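Local coordinates for protein HIT family hydrolase (Legionella pneumophila subsp. pneumophila, PDB 6D6J) that binds zinc and is probably a hydrolase of the histidine triad family, thought to act through a covalent nucleotidyl-histidine intermediate, at residues G83-V95 against H107-P120. Residues are numbered along the deposited sequence; the frame is centred on the assembly and turned at random.
Sequences GLSEMGYRLVFNV and HLHLLGGRQMTWPP
Arg90 starts out with CG opposite the backbone N and bends at chi3 (-67°), which brings its guanidinium in among Met116, Thr117, Trp118 and Pro120. There Arg90 NH1 donates to Thr117 O at 2.7 Å, with the oxygen close to the guanidinium plane; NH2 adds a weak second bond to the same oxygen. Met116 CB sits over the centre of one face, 3.6 Å from Arg90 CZ, while Pro120 CB and, offset toward the rim, Trp118 CZ3 lie on the opposite face; the indole, its plane turned 67° from the guanidinium, meets Arg90 NH2 by its edge. Arg90 NE bonds to Asn94 OD1 and NH1 to Pro120 O, both of the second subunit.

The backbones form an antiparallel ladder: Arg90 and Leu111 exchange two bonds, Arg90 N to Leu111 O being 2.9 Å, and Val92 and His109 do likewise. This ladder belongs to the HIT fold, in which strand 108-112 carries part of the predicted histidine triad motif and strand 89-95 continues the sheet into the second subunit. On the sheet face that carries Tyr89 and Leu91, which pack on helix 62-81, Leu108 CD1 stands over the Phe93 ring, 3.6 Å from its centroid and 6° off the normal, a CH-pi contact. Near His107, the predicted nucleotidylated residue, water 6 joins His107 NE2 (2.7 Å), His109 NE2 and Asn94 ND2, while His107 ND1 bonds to His105 O and His109 ND1 to His45.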
loop_
_atom_site.group_PDB
_atom_site.type_symbol
_atom_site.label_atom_id
_atom_site.label_comp_id
_atom_site.label_asym_id
_atom_site.label_seq_id
_atom_site.Cartn_x
_atom_site.Cartn_y
_atom_site.Cartn_z
ATOM N N GLY B 83 16.601 7.414 3.653
ATOM C CA GLY B 83 16.508 8.464 4.650
ATOM C C GLY B 83 15.119 9.007 4.900
ATOM O O GLY B 83 14.989 10.130 5.389
ATOM N N LEU B 84 14.070 8.238 4.605
ATOM C CA LEU B 84 12.697 8.718 4.733
ATOM C C LEU B 84 12.006 8.246 6.005
ATOM O O LEU B 84 10.961 8.806 6.368
ATOM C CB LEU B 84 11.852 8.243 3.542
ATOM C CG LEU B 84 12.441 8.509 2.153
ATOM C CD1 LEU B 84 11.504 7.930 1.087
ATOM C CD2 LEU B 84 12.686 10.011 1.947
ATOM N N SER B 85 12.527 7.198 6.646
ATOM C CA SER B 85 11.768 6.483 7.662
ATOM C C SER B 85 11.687 7.218 8.994
ATOM O O SER B 85 10.687 7.075 9.699
ATOM C CB SER B 85 12.352 5.085 7.845
ATOM O OG SER B 85 13.737 5.148 8.126
ATOM N N GLU B 86 12.715 7.980 9.368
ATOM C CA GLU B 86 12.664 8.660 10.660
ATOM C C GLU B 86 11.571 9.725 10.681
ATOM O O GLU B 86 10.786 9.809 11.634
ATOM C CB GLU B 86 14.029 9.257 10.996
ATOM C CG GLU B 86 15.065 8.212 11.357
ATOM C CD GLU B 86 14.689 7.435 12.605
ATOM O OE1 GLU B 86 14.457 8.079 13.651
ATOM O OE2 GLU B 86 14.609 6.183 12.535
ATOM N N MET B 87 11.488 10.545 9.632
ATOM C CA MET B 87 10.420 11.534 9.583
ATOM C C MET B 87 9.091 10.883 9.240
ATOM O O MET B 87 8.062 11.254 9.805
ATOM C CB MET B 87 10.752 12.623 8.569
ATOM C CG MET B 87 11.921 13.494 8.987
ATOM S SD MET B 87 11.596 14.479 10.461
ATOM C CE MET B 87 10.477 15.692 9.758
ATOM N N GLY B 88 9.094 9.926 8.317
ATOM C CA GLY B 88 7.887 9.227 7.916
ATOM C C GLY B 88 7.588 9.386 6.442
ATOM O O GLY B 88 8.126 10.269 5.762
ATOM N N TYR B 89 6.713 8.528 5.934
ATOM C CA TYR B 89 6.492 8.421 4.493
ATOM C C TYR B 89 5.163 7.719 4.259
ATOM O O TYR B 89 4.537 7.208 5.196
ATOM C CB TYR B 89 7.650 7.687 3.801
ATOM C CG TYR B 89 7.846 6.275 4.301
ATOM C CD1 TYR B 89 8.693 5.999 5.380
ATOM C CD2 TYR B 89 7.163 5.213 3.721
ATOM C CE1 TYR B 89 8.865 4.691 5.846
ATOM C CE2 TYR B 89 7.336 3.924 4.164
ATOM C CZ TYR B 89 8.185 3.663 5.211
ATOM O OH TYR B 89 8.326 2.362 5.626
ATOM N N ARG B 90 4.741 7.698 2.997
ATOM C CA ARG B 90 3.487 7.075 2.610
ATOM C C ARG B 90 3.726 6.045 1.517
ATOM O O ARG B 90 4.565 6.244 0.621
ATOM C CB ARG B 90 2.505 8.144 2.127
ATOM C CG ARG B 90 1.155 7.599 1.626
ATOM C CD ARG B 90 0.117 8.707 1.540
ATOM N NE ARG B 90 -0.212 9.189 2.880
ATOM C CZ ARG B 90 -0.720 10.387 3.165
ATOM N NH1 ARG B 90 -0.965 11.279 2.197
ATOM N NH2 ARG B 90 -0.949 10.695 4.439
ATOM N N LEU B 91 2.982 4.941 1.592
ATOM C CA LEU B 91 3.001 3.873 0.592
ATOM C C LEU B 91 1.623 3.790 -0.056
ATOM O O LEU B 91 0.607 3.782 0.655
ATOM C CB LEU B 91 3.329 2.536 1.263
ATOM C CG LEU B 91 4.709 2.439 1.927
ATOM C CD1 LEU B 91 4.835 1.157 2.714
ATOM C CD2 LEU B 91 5.816 2.544 0.904
ATOM N N VAL B 92 1.576 3.741 -1.390
ATOM C CA VAL B 92 0.297 3.767 -2.106
ATOM C C VAL B 92 0.298 2.729 -3.221
ATOM O O VAL B 92 1.202 2.727 -4.067
ATOM C CB VAL B 92 0.022 5.156 -2.726
ATOM C CG1 VAL B 92 -1.343 5.167 -3.408
ATOM C CG2 VAL B 92 0.112 6.254 -1.669
ATOM N N PHE B 93 -0.757 1.904 -3.285
ATOM C CA PHE B 93 -1.092 1.159 -4.502
ATOM C C PHE B 93 -2.334 1.791 -5.116
ATOM O O PHE B 93 -3.353 1.943 -4.434
ATOM C CB PHE B 93 -1.449 -0.317 -4.249
ATOM C CG PHE B 93 -0.290 -1.232 -3.924
ATOM C CD1 PHE B 93 0.674 -1.556 -4.888
ATOM C CD2 PHE B 93 -0.224 -1.843 -2.675
ATOM C CE1 PHE B 93 1.694 -2.452 -4.580
ATOM C CE2 PHE B 93 0.800 -2.729 -2.367
ATOM C CZ PHE B 93 1.742 -3.044 -3.325
ATOM N N ASN B 94 -2.272 2.117 -6.400
ATOM C CA ASN B 94 -3.440 2.556 -7.152
ATOM C C ASN B 94 -3.962 1.380 -7.961
ATOM O O ASN B 94 -3.174 0.610 -8.514
ATOM C CB ASN B 94 -3.047 3.666 -8.120
ATOM C CG ASN B 94 -2.696 4.955 -7.409
ATOM O OD1 ASN B 94 -3.007 5.141 -6.232
ATOM N ND2 ASN B 94 -2.089 5.880 -8.141
ATOM N N VAL B 95 -5.284 1.251 -8.056
ATOM C CA VAL B 95 -5.881 0.141 -8.794
ATOM C C VAL B 95 -6.912 0.685 -9.772
ATOM O O VAL B 95 -7.959 1.213 -9.361
ATOM C CB VAL B 95 -6.488 -0.926 -7.869
ATOM C CG1 VAL B 95 -6.897 -2.154 -8.691
ATOM C CG2 VAL B 95 -5.487 -1.308 -6.779
ATOM N N HIS B 107 2.710 -1.448 -9.192
ATOM C CA HIS B 107 3.792 -0.641 -8.652
ATOM C C HIS B 107 3.353 -0.076 -7.317
ATOM O O HIS B 107 2.241 0.432 -7.175
ATOM C CB HIS B 107 4.211 0.487 -9.609
ATOM C CG HIS B 107 3.070 1.290 -10.160
ATOM N ND1 HIS B 107 2.227 0.805 -11.137
ATOM C CD2 HIS B 107 2.687 2.569 -9.934
ATOM C CE1 HIS B 107 1.350 1.738 -11.465
ATOM N NE2 HIS B 107 1.599 2.816 -10.744
ATOM N N LEU B 108 4.235 -0.163 -6.342
ATOM C CA LEU B 108 4.023 0.472 -5.047
ATOM C C LEU B 108 4.732 1.823 -5.050
ATOM O O LEU B 108 5.941 1.897 -5.319
ATOM C CB LEU B 108 4.589 -0.419 -3.942
ATOM C CG LEU B 108 4.430 0.072 -2.502
ATOM C CD1 LEU B 108 2.964 0.351 -2.205
ATOM C CD2 LEU B 108 4.942 -1.010 -1.560
ATOM N N HIS B 109 3.986 2.890 -4.748
ATOM C CA HIS B 109 4.580 4.216 -4.619
ATOM C C HIS B 109 5.116 4.405 -3.211
ATOM O O HIS B 109 4.431 4.090 -2.231
ATOM C CB HIS B 109 3.526 5.305 -4.812
ATOM C CG HIS B 109 2.905 5.341 -6.162
ATOM N ND1 HIS B 109 3.396 6.127 -7.186
ATOM C CD2 HIS B 109 1.798 4.729 -6.642
ATOM C CE1 HIS B 109 2.637 5.960 -8.254
ATOM N NE2 HIS B 109 1.648 5.137 -7.941
ATOM N N LEU B 110 6.326 4.952 -3.114
ATOM C CA LEU B 110 6.940 5.327 -1.844
ATOM C C LEU B 110 7.210 6.825 -1.914
ATOM O O LEU B 110 8.026 7.271 -2.731
ATOM C CB LEU B 110 8.229 4.533 -1.638
ATOM C CG LEU B 110 9.234 5.026 -0.590
ATOM C CD1 LEU B 110 8.625 5.212 0.782
ATOM C CD2 LEU B 110 10.406 4.061 -0.535
ATOM N N LEU B 111 6.509 7.600 -1.089
ATOM C CA LEU B 111 6.576 9.062 -1.129
ATOM C C LEU B 111 7.053 9.588 0.216
ATOM O O LEU B 111 6.498 9.224 1.259
ATOM C CB LEU B 111 5.189 9.662 -1.395
ATOM C CG LEU B 111 4.495 9.210 -2.679
ATOM C CD1 LEU B 111 3.388 8.209 -2.384
ATOM C CD2 LEU B 111 3.948 10.416 -3.454
ATOM N N GLY B 112 8.060 10.455 0.198
ATOM C CA GLY B 112 8.503 11.067 1.435
ATOM C C GLY B 112 9.270 12.341 1.194
ATOM O O GLY B 112 9.318 12.868 0.076
ATOM N N GLY B 113 9.862 12.855 2.275
ATOM C CA GLY B 113 10.650 14.065 2.217
ATOM C C GLY B 113 9.874 15.316 2.524
ATOM O O GLY B 113 10.446 16.405 2.476
ATOM N N ARG B 114 8.583 15.191 2.798
ATOM C CA ARG B 114 7.758 16.270 3.306
ATOM C C ARG B 114 6.652 15.636 4.133
ATOM O O ARG B 114 6.449 14.419 4.110
ATOM C CB ARG B 114 7.133 17.094 2.177
ATOM C CG ARG B 114 6.154 16.317 1.297
ATOM C CD ARG B 114 5.355 17.272 0.412
ATOM N NE ARG B 114 4.656 16.587 -0.683
ATOM C CZ ARG B 114 3.451 16.019 -0.577
ATOM N NH1 ARG B 114 2.804 16.016 0.585
ATOM N NH2 ARG B 114 2.895 15.433 -1.633
ATOM N N GLN B 115 5.917 16.472 4.852
ATOM C CA GLN B 115 4.707 16.006 5.518
ATOM C C GLN B 115 3.684 15.570 4.467
ATOM O O GLN B 115 3.337 16.336 3.557
ATOM C CB GLN B 115 4.125 17.123 6.390
ATOM C CG GLN B 115 2.829 16.715 7.080
ATOM C CD GLN B 115 3.071 15.659 8.144
ATOM O OE1 GLN B 115 3.881 15.858 9.045
ATOM N NE2 GLN B 115 2.380 14.534 8.041
ATOM N N MET B 116 3.212 14.334 4.580
ATOM C CA MET B 116 2.120 13.850 3.743
ATOM C C MET B 116 0.809 14.214 4.431
ATOM O O MET B 116 0.704 14.143 5.658
ATOM C CB MET B 116 2.252 12.336 3.543
ATOM C CG MET B 116 3.641 11.927 2.994
ATOM S SD MET B 116 4.121 12.720 1.447
ATOM C CE MET B 116 2.839 12.138 0.336
ATOM N N THR B 117 -0.187 14.614 3.643
ATOM C CA THR B 117 -1.405 15.214 4.181
ATOM C C THR B 117 -2.610 14.317 3.918
ATOM O O THR B 117 -2.530 13.283 3.239
ATOM C CB THR B 117 -1.619 16.626 3.610
ATOM O OG1 THR B 117 -1.816 16.534 2.195
ATOM C CG2 THR B 117 -0.421 17.521 3.904
ATOM N N TRP B 118 -3.745 14.711 4.486
ATOM C CA TRP B 118 -4.932 13.871 4.478
ATOM C C TRP B 118 -6.089 14.707 3.944
ATOM O O TRP B 118 -6.258 15.858 4.369
ATOM C CB TRP B 118 -5.237 13.389 5.905
ATOM C CG TRP B 118 -6.031 12.110 5.971
ATOM C CD1 TRP B 118 -7.283 11.929 6.507
ATOM C CD2 TRP B 118 -5.612 10.825 5.499
ATOM N NE1 TRP B 118 -7.654 10.607 6.406
ATOM C CE2 TRP B 118 -6.646 9.907 5.794
ATOM C CE3 TRP B 118 -4.443 10.355 4.877
ATOM C CZ2 TRP B 118 -6.554 8.551 5.475
ATOM C CZ3 TRP B 118 -4.350 9.008 4.565
ATOM C CH2 TRP B 118 -5.404 8.123 4.857
ATOM N N PRO B 119 -6.900 14.184 3.011
ATOM C CA PRO B 119 -6.918 12.808 2.499
ATOM C C PRO B 119 -5.769 12.525 1.527
ATOM O O PRO B 119 -5.136 13.458 1.009
ATOM C CB PRO B 119 -8.246 12.749 1.717
ATOM C CG PRO B 119 -8.465 14.175 1.250
ATOM C CD PRO B 119 -7.966 15.016 2.410
ATOM N N PRO B 120 -5.522 11.250 1.246
ATOM C CA PRO B 120 -4.417 10.877 0.333
ATOM C C PRO B 120 -4.904 10.876 -1.112
ATOM O O PRO B 120 -4.963 9.840 -1.793
ATOM C CB PRO B 120 -4.064 9.472 0.823
ATOM C CG PRO B 120 -5.408 8.904 1.208
ATOM C CD PRO B 120 -6.208 10.055 1.777
HETATM O O HOH W 1 7.855 13.052 6.175
HETATM O O HOH W 2 10.347 11.271 4.489
HETATM O O HOH W 3 -1.676 12.659 6.404
HETATM O O HOH W 4 0.054 1.787 -8.051
HETATM O O HOH W 5 -0.265 -1.017 -8.839
HETATM O O HOH W 6 -0.257 4.732 -10.148
#